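Local coordinates for response regulator receiver protein (Pseudoalteromonas atlantica T6c, PDB 3KTO) that probably serves as the signal-receiving module of a two-component regulatory system, with the alpha/beta fold of CheY-like receiver domains, at residues Y10-Q15 with M54-H59; P82-A87 with H118-I123. One frame throughout, in Å; residues are numbered along the deposited sequence.

Contact 1 (Y10-Q15 with M54-H59); sequences YLVDHQ and MIIEAH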
ATOM      1  N   TYR A  10      15.584 -12.504 -11.496  1.00 22.12           N
ATOM      2  CA  TYR A  10      14.155 -12.403 -11.727  1.00 22.75           C
ATOM      3  C   TYR A  10      13.453 -11.733 -10.557  1.00 22.81           C
ATOM      4  O   TYR A  10      13.642 -12.129  -9.401  1.00 22.61           O
ATOM      5  CB  TYR A  10      13.546 -13.795 -11.931  1.00 24.67           C
ATOM      6  CG  TYR A  10      14.078 -14.548 -13.131  1.00 26.03           C
ATOM      7  CD1 TYR A  10      14.009 -13.998 -14.410  1.00 27.25           C
ATOM      8  CD2 TYR A  10      14.635 -15.819 -12.988  1.00 26.97           C
ATOM      9  CE1 TYR A  10      14.483 -14.695 -15.522  1.00 28.26           C
ATOM     10  CE2 TYR A  10      15.111 -16.526 -14.092  1.00 28.64           C
ATOM     11  CZ  TYR A  10      15.030 -15.956 -15.356  1.00 30.57           C
ATOM     12  OH  TYR A  10      15.499 -16.648 -16.451  1.00 33.21           O
ATOM     13  N   LEU A  11      12.642 -10.725 -10.864  1.00 20.26           N
ATOM     14  CA  LEU A  11      11.867 -10.023  -9.850  1.00 18.65           C
ATOM     15  C   LEU A  11      10.387 -10.341 -10.073  1.00 17.92           C
ATOM     16  O   LEU A  11       9.848 -10.109 -11.151  1.00 17.40           O
ATOM     17  CB  LEU A  11      12.092  -8.510  -9.937  1.00 20.52           C
ATOM     18  CG  LEU A  11      11.172  -7.624  -9.077  1.00 23.35           C
ATOM     19  CD1 LEU A  11      11.265  -8.018  -7.608  1.00 22.65           C
ATOM     20  CD2 LEU A  11      11.554  -6.165  -9.250  1.00 25.84           C
ATOM     21  N   VAL A  12       9.739 -10.907  -9.059  1.00 15.64           N
ATOM     22  CA  VAL A  12       8.318 -11.227  -9.146  1.00 14.79           C
ATOM     23  C   VAL A  12       7.629 -10.358  -8.088  1.00 17.00           C
ATOM     24  O   VAL A  12       7.816 -10.550  -6.886  1.00 13.77           O
ATOM     25  CB  VAL A  12       8.067 -12.722  -8.863  1.00 14.72           C
ATOM     26  CG1 VAL A  12       6.642 -13.088  -9.215  1.00 16.44           C
ATOM     27  CG2 VAL A  12       9.032 -13.574  -9.668  1.00 15.32           C
ATOM     28  N   ASP A  13       6.847  -9.393  -8.554  1.00 15.84           N
ATOM     29  CA  ASP A  13       6.167  -8.453  -7.677  1.00 17.50           C
ATOM     30  C   ASP A  13       4.996  -7.891  -8.477  1.00 19.07           C
ATOM     31  O   ASP A  13       5.188  -7.415  -9.595  1.00 22.54           O
ATOM     32  CB  ASP A  13       7.151  -7.330  -7.305  1.00 16.46           C
ATOM     33  CG  ASP A  13       6.594  -6.367  -6.270  1.00 20.53           C
ATOM     34  OD1 ASP A  13       5.378  -6.100  -6.289  1.00 23.12           O
ATOM     35  OD2 ASP A  13       7.386  -5.858  -5.448  1.00 21.47           O
ATOM     36  N   HIS A  14       3.795  -7.941  -7.911  1.00 19.16           N
ATOM     37  CA  HIS A  14       2.600  -7.444  -8.591  1.00 21.97           C
ATOM     38  C   HIS A  14       2.467  -5.917  -8.577  1.00 25.26           C
ATOM     39  O   HIS A  14       1.580  -5.360  -9.224  1.00 26.18           O
ATOM     40  CB  HIS A  14       1.352  -8.048  -7.957  1.00 21.20           C
ATOM     41  CG  HIS A  14       1.170  -7.665  -6.524  1.00 21.63           C
ATOM     42  ND1 HIS A  14       2.008  -8.109  -5.528  1.00 19.66           N
ATOM     43  CD2 HIS A  14       0.287  -6.829  -5.928  1.00 22.68           C
ATOM     44  CE1 HIS A  14       1.649  -7.566  -4.377  1.00 22.89           C
ATOM     45  NE2 HIS A  14       0.608  -6.785  -4.593  1.00 20.31           N
ATOM     46  N   GLN A  15       3.335  -5.243  -7.831  1.00 25.13           N
ATOM     47  CA  GLN A  15       3.283  -3.790  -7.762  1.00 28.36           C
ATOM     48  C   GLN A  15       4.106  -3.150  -8.876  1.00 28.45           C
ATOM     49  O   GLN A  15       5.333  -3.248  -8.889  1.00 26.51           O
ATOM     50  CB  GLN A  15       3.786  -3.309  -6.403  1.00 29.20           C
ATOM     51  CG  GLN A  15       2.797  -3.532  -5.266  1.00 36.94           C
ATOM     52  CD  GLN A  15       1.516  -2.723  -5.441  1.00 40.77           C
ATOM     53  OE1 GLN A  15       1.557  -1.538  -5.776  1.00 43.24           O
ATOM     54  NE2 GLN A  15       0.375  -3.358  -5.201  1.00 42.38           N
HETATM   55  N   MSE A  54      16.938 -14.342  -7.399  1.00 18.89           N
HETATM   56  CA  MSE A  54      15.548 -13.916  -7.496  1.00 18.15           C
HETATM   57  C   MSE A  54      15.146 -12.983  -6.351  1.00 17.87           C
HETATM   58  O   MSE A  54      15.729 -13.010  -5.272  1.00 16.12           O
HETATM   59  CB  MSE A  54      14.602 -15.129  -7.495  1.00 18.84           C
HETATM   60  CG  MSE A  54      14.624 -15.969  -8.779  1.00 25.32           C
HETATM   61 SE   MSE A  54      13.203 -17.304  -8.876  1.00 32.11          SE
HETATM   62  CE  MSE A  54      11.733 -16.128  -8.719  1.00 23.51           C
ATOM     63  N   ILE A  55      14.146 -12.154  -6.617  1.00 16.83           N
ATOM     64  CA  ILE A  55      13.594 -11.228  -5.632  1.00 15.91           C
ATOM     65  C   ILE A  55      12.100 -11.463  -5.766  1.00 17.30           C
ATOM     66  O   ILE A  55      11.543 -11.374  -6.870  1.00 15.30           O
ATOM     67  CB  ILE A  55      13.922  -9.774  -5.954  1.00 15.44           C
ATOM     68  CG1 ILE A  55      15.442  -9.585  -5.960  1.00 18.63           C
ATOM     69  CG2 ILE A  55      13.253  -8.855  -4.927  1.00 19.91           C
ATOM     70  CD1 ILE A  55      15.899  -8.143  -6.183  1.00 18.62           C
ATOM     71  N   ILE A  56      11.455 -11.789  -4.652  1.00 13.49           N
ATOM     72  CA  ILE A  56      10.035 -12.098  -4.685  1.00 14.17           C
ATOM     73  C   ILE A  56       9.259 -11.409  -3.570  1.00 15.10           C
ATOM     74  O   ILE A  56       9.682 -11.413  -2.411  1.00 14.56           O
ATOM     75  CB  ILE A  56       9.822 -13.629  -4.562  1.00 13.84           C
ATOM     76  CG1 ILE A  56      10.656 -14.370  -5.619  1.00 16.52           C
ATOM     77  CG2 ILE A  56       8.358 -13.978  -4.713  1.00 15.00           C
ATOM     78  CD1 ILE A  56      10.546 -15.910  -5.510  1.00 20.36           C
ATOM     79  N   GLU A  57       8.130 -10.813  -3.947  1.00 13.92           N
ATOM     80  CA  GLU A  57       7.229 -10.148  -3.013  1.00 14.89           C
ATOM     81  C   GLU A  57       6.519 -11.306  -2.325  1.00 14.58           C
ATOM     82  O   GLU A  57       5.988 -12.201  -2.987  1.00 11.88           O
ATOM     83  CB  GLU A  57       6.233  -9.264  -3.782  1.00 14.63           C
ATOM     84  CG  GLU A  57       4.883  -9.000  -3.094  1.00 17.49           C
ATOM     85  CD  GLU A  57       4.993  -8.275  -1.765  1.00 21.88           C
ATOM     86  OE1 GLU A  57       5.550  -7.153  -1.725  1.00 19.03           O
ATOM     87  OE2 GLU A  57       4.512  -8.830  -0.753  1.00 20.19           O
ATOM     88  N   ALA A  58       6.532 -11.300  -0.998  1.00 12.58           N
ATOM     89  CA  ALA A  58       5.921 -12.372  -0.223  1.00 12.63           C
ATOM     90  C   ALA A  58       4.430 -12.561  -0.440  1.00 10.50           C
ATOM     91  O   ALA A  58       3.939 -13.694  -0.407  1.00 14.11           O
ATOM     92  CB  ALA A  58       6.192 -12.160   1.294  1.00 10.69           C
ATOM     93  N   HIS A  59       3.712 -11.465  -0.655  1.00 11.06           N
ATOM     94  CA  HIS A  59       2.259 -11.536  -0.801  1.00 13.70           C
ATOM     95  C   HIS A  59       1.760 -11.096  -2.174  1.00 15.16           C
ATOM     96  O   HIS A  59       1.037 -10.102  -2.294  1.00 14.78           O
ATOM     97  CB  HIS A  59       1.612 -10.678   0.284  1.00 12.96           C
ATOM     98  CG  HIS A  59       2.185 -10.906   1.647  1.00 13.01           C
ATOM     99  ND1 HIS A  59       2.285 -12.158   2.213  1.00 14.93           N
ATOM    100  CD2 HIS A  59       2.690 -10.040   2.557  1.00 16.34           C
ATOM    101  CE1 HIS A  59       2.827 -12.053   3.413  1.00 16.65           C
ATOM    102  NE2 HIS A  59       3.083 -10.777   3.646  1.00 15.00           N
TER
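Y10-V12 and M54-E57 run parallel, their axes 2° apart, and I55 turns both its N-H and its C=O to strand 8-12: I55 N donates to Y10 O (2.8 Å) while I55 O accepts from V12 N (2.9 Å), and E57 N closes the ladder on V12 O. On the face that helix 16-26 covers, L11 CD1 presses tightly against I55 CG2, at 3.4 Å. The opposite face carries Y10, V12, M54 and I56; the selenomethionine M54 bends about its CG-SE bond, bringing CE within 3.8 Å of V12 CG2. The two strands end at what is probably the acidic site of the receiver fold, where E57 appears to occupy the place of the phosphorylated aspartate of CheY-like relatives. E57 CB sits over the flat face of the D13 carboxylate, 3.8 Å from D13 CG, and K109 makes salt bridges to both acids. D13 OD1 also takes the backbone N of Q15 in an Asx turn (2.7 Å); an alanine in place of D13 is likely to leave the Q15 N-H without this acceptor and K109 short of one acid. With its CG between backbone N and carbonyl carbon (chi1 63°), H14 meets E57 CG at its ring edge.

Contact 2 (P82-A87 with H118-I123); sequences PTIVMA and HDVQQI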
ATOM      1  N   PRO A  82      19.647 -18.073  -5.070  1.00 25.98           N
ATOM      2  CA  PRO A  82      19.588 -17.216  -3.883  1.00 23.26           C
ATOM      3  C   PRO A  82      18.386 -16.306  -4.061  1.00 21.31           C
ATOM      4  O   PRO A  82      18.281 -15.606  -5.071  1.00 18.65           O
ATOM      5  CB  PRO A  82      20.900 -16.443  -3.948  1.00 23.29           C
ATOM      6  CG  PRO A  82      21.820 -17.399  -4.639  1.00 27.51           C
ATOM      7  CD  PRO A  82      20.953 -17.955  -5.739  1.00 26.95           C
ATOM      8  N   THR A  83      17.478 -16.319  -3.093  1.00 19.71           N
ATOM      9  CA  THR A  83      16.278 -15.508  -3.196  1.00 18.35           C
ATOM     10  C   THR A  83      16.091 -14.513  -2.061  1.00 19.33           C
ATOM     11  O   THR A  83      16.206 -14.858  -0.884  1.00 19.84           O
ATOM     12  CB  THR A  83      15.034 -16.406  -3.270  1.00 19.75           C
ATOM     13  OG1 THR A  83      15.133 -17.266  -4.415  1.00 20.99           O
ATOM     14  CG2 THR A  83      13.770 -15.564  -3.360  1.00 20.49           C
ATOM     15  N   ILE A  84      15.807 -13.272  -2.439  1.00 17.80           N
ATOM     16  CA  ILE A  84      15.557 -12.195  -1.491  1.00 16.63           C
ATOM     17  C   ILE A  84      14.034 -12.032  -1.450  1.00 15.56           C
ATOM     18  O   ILE A  84      13.412 -11.735  -2.469  1.00 17.90           O
ATOM     19  CB  ILE A  84      16.163 -10.852  -1.982  1.00 17.53           C
ATOM     20  CG1 ILE A  84      17.676 -10.974  -2.154  1.00 19.41           C
ATOM     21  CG2 ILE A  84      15.838  -9.749  -1.003  1.00 17.35           C
ATOM     22  CD1 ILE A  84      18.309  -9.725  -2.766  1.00 22.66           C
ATOM     23  N   VAL A  85      13.426 -12.253  -0.295  1.00 15.14           N
ATOM     24  CA  VAL A  85      11.983 -12.092  -0.173  1.00 11.83           C
ATOM     25  C   VAL A  85      11.685 -10.709   0.431  1.00 15.25           C
ATOM     26  O   VAL A  85      12.331 -10.297   1.393  1.00 14.53           O
ATOM     27  CB  VAL A  85      11.383 -13.211   0.699  1.00 14.70           C
ATOM     28  CG1 VAL A  85       9.912 -12.944   0.948  1.00 12.36           C
ATOM     29  CG2 VAL A  85      11.558 -14.564  -0.009  1.00 12.91           C
HETATM   30  N   MSE A  86      10.730  -9.988  -0.157  1.00 13.89           N
HETATM   31  CA  MSE A  86      10.368  -8.655   0.307  1.00 14.51           C
HETATM   32  C   MSE A  86       8.871  -8.583   0.583  1.00 16.98           C
HETATM   33  O   MSE A  86       8.079  -9.279  -0.049  1.00 14.01           O
HETATM   34  CB  MSE A  86      10.738  -7.611  -0.746  1.00 16.85           C
HETATM   35  CG  MSE A  86      12.215  -7.628  -1.150  1.00 22.31           C
HETATM   36 SE   MSE A  86      12.656  -6.233  -2.427  1.00 34.81          SE
HETATM   37  CE  MSE A  86      12.871  -4.786  -1.161  1.00 29.71           C
ATOM     38  N   ALA A  87       8.488  -7.738   1.529  1.00 15.33           N
ATOM     39  CA  ALA A  87       7.078  -7.588   1.871  1.00 16.54           C
ATOM     40  C   ALA A  87       6.854  -6.224   2.501  1.00 19.00           C
ATOM     41  O   ALA A  87       7.684  -5.738   3.266  1.00 19.61           O
ATOM     42  CB  ALA A  87       6.647  -8.702   2.843  1.00 14.21           C
ATOM     43  N   HIS A 118      23.159  -4.167  -1.281  1.00 32.80           N
ATOM     44  CA  HIS A 118      24.144  -5.072  -0.717  1.00 34.65           C
ATOM     45  C   HIS A 118      23.776  -6.539  -0.940  1.00 33.50           C
ATOM     46  O   HIS A 118      24.612  -7.337  -1.364  1.00 33.75           O
ATOM     47  CB  HIS A 118      24.309  -4.798   0.780  1.00 38.51           C
ATOM     48  CG  HIS A 118      25.303  -5.694   1.448  1.00 42.46           C
ATOM     49  ND1 HIS A 118      24.990  -6.969   1.870  1.00 45.07           N
ATOM     50  CD2 HIS A 118      26.619  -5.521   1.715  1.00 43.70           C
ATOM     51  CE1 HIS A 118      26.071  -7.544   2.366  1.00 45.23           C
ATOM     52  NE2 HIS A 118      27.074  -6.687   2.282  1.00 44.01           N
ATOM     53  N   ASP A 119      22.526  -6.896  -0.653  1.00 33.74           N
ATOM     54  CA  ASP A 119      22.068  -8.274  -0.833  1.00 31.15           C
ATOM     55  C   ASP A 119      22.233  -8.751  -2.266  1.00 30.24           C
ATOM     56  O   ASP A 119      22.622  -9.895  -2.510  1.00 30.71           O
ATOM     57  CB  ASP A 119      20.597  -8.415  -0.438  1.00 31.88           C
ATOM     58  CG  ASP A 119      20.389  -8.385   1.061  1.00 33.37           C
ATOM     59  OD1 ASP A 119      21.389  -8.479   1.801  1.00 30.70           O
ATOM     60  OD2 ASP A 119      19.222  -8.282   1.494  1.00 33.25           O
ATOM     61  N   VAL A 120      21.925  -7.877  -3.215  1.00 28.33           N
ATOM     62  CA  VAL A 120      22.043  -8.227  -4.622  1.00 29.19           C
ATOM     63  C   VAL A 120      23.507  -8.359  -5.054  1.00 31.11           C
ATOM     64  O   VAL A 120      23.866  -9.293  -5.770  1.00 31.92           O
ATOM     65  CB  VAL A 120      21.331  -7.185  -5.500  1.00 29.09           C
ATOM     66  CG1 VAL A 120      21.595  -7.469  -6.972  1.00 28.09           C
ATOM     67  CG2 VAL A 120      19.827  -7.219  -5.213  1.00 27.16           C
ATOM     68  N   GLN A 121      24.349  -7.427  -4.619  1.00 32.84           N
ATOM     69  CA  GLN A 121      25.768  -7.476  -4.965  1.00 36.40           C
ATOM     70  C   GLN A 121      26.365  -8.786  -4.456  1.00 37.50           C
ATOM     71  O   GLN A 121      27.190  -9.416  -5.126  1.00 38.02           O
ATOM     72  CB  GLN A 121      26.512  -6.297  -4.334  1.00 37.21           C
ATOM     73  CG  GLN A 121      27.933  -6.115  -4.845  1.00 39.09           C
ATOM     74  CD  GLN A 121      27.973  -5.711  -6.309  1.00 40.69           C
ATOM     75  OE1 GLN A 121      28.320  -6.513  -7.181  1.00 42.44           O
ATOM     76  NE2 GLN A 121      27.614  -4.462  -6.586  1.00 39.68           N
ATOM     77  N   GLN A 122      25.940  -9.196  -3.267  1.00 38.56           N
ATOM     78  CA  GLN A 122      26.424 -10.435  -2.672  1.00 39.91           C
ATOM     79  C   GLN A 122      26.095 -11.621  -3.581  1.00 38.76           C
ATOM     80  O   GLN A 122      26.927 -12.501  -3.802  1.00 37.57           O
ATOM     81  CB  GLN A 122      25.794 -10.632  -1.292  1.00 43.15           C
ATOM     82  CG  GLN A 122      26.291 -11.867  -0.559  1.00 49.95           C
ATOM     83  CD  GLN A 122      25.780 -11.953   0.870  1.00 53.82           C
ATOM     84  OE1 GLN A 122      26.073 -11.091   1.703  1.00 56.35           O
ATOM     85  NE2 GLN A 122      25.013 -12.999   1.161  1.00 55.38           N
ATOM     86  N   ILE A 123      24.876 -11.641  -4.110  1.00 37.33           N
ATOM     87  CA  ILE A 123      24.454 -12.710  -5.008  1.00 35.03           C
ATOM     88  C   ILE A 123      25.295 -12.657  -6.288  1.00 36.23           C
ATOM     89  O   ILE A 123      25.695 -13.686  -6.828  1.00 35.04           O
ATOM     90  CB  ILE A 123      22.959 -12.566  -5.375  1.00 34.21           C
ATOM     91  CG1 ILE A 123      22.097 -12.823  -4.135  1.00 32.05           C
ATOM     92  CG2 ILE A 123      22.596 -13.522  -6.503  1.00 30.53           C
ATOM     93  CD1 ILE A 123      20.624 -12.531  -4.336  1.00 28.34           C
TER
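I84 reaches from its strand into a group of three helix side chains, with no hydrogen bond between the two segments. Its chain is extended (chi2 174°), and the terminal CD1 does most of the touching: D119 CB lies 3.5 Å from I84 CD1, V120 CG2 is 3.8 Å from the same methyl, and I123 CD1 is 4.0 Å from it. V120 crosses I84 at about a right angle, whereas D119 and I123 approach obliquely, one helical turn apart. Of D119 the aliphatic CB makes the contact; its carboxylate takes no part, and OD2 comes close to D105 OD2, a pairing of like charges. I123 is likewise extended, and CG1, anti to its own carbonyl carbon (chi1 -68°), is carried to the proline ring, where P82 CB sits 3.8 Å from I123 CG1. P82, which is exposed, borders the patch at the I123 end. Strand and helix run nearly antiparallel at 163°, with axes 9.8 Å apart, as expected of a helix packed along the strands of a parallel alpha/beta sheet. I107 of strand 105-108 touches both I84 and D119, L29 meets V120, and I52 of strand 51-57 lies against I123, so helix 113-127 spans several strands.

Both contacts draw on one parallel sheet, but contact 1 joins two neighbouring strands edge to edge, whereas contact 2 packs a helix on the sheet's face. They meet where strands 51-57 and 83-87 are neighbours: M54 O probably accepts from I84 N at 2.8 Å, and A58 N probably donates to M86 O at 2.7 Å. I55 CG2 of contact 1 also packs on the selenium of M86. Contact 1 lies deeper, combining backbone bonds with a charged cluster at the carboxyl ends of its strands, the usual place for a receiver's active site. Contact 2 is almost wholly apolar, mostly buried, and reaches the surface at P82 and, in part, at D119.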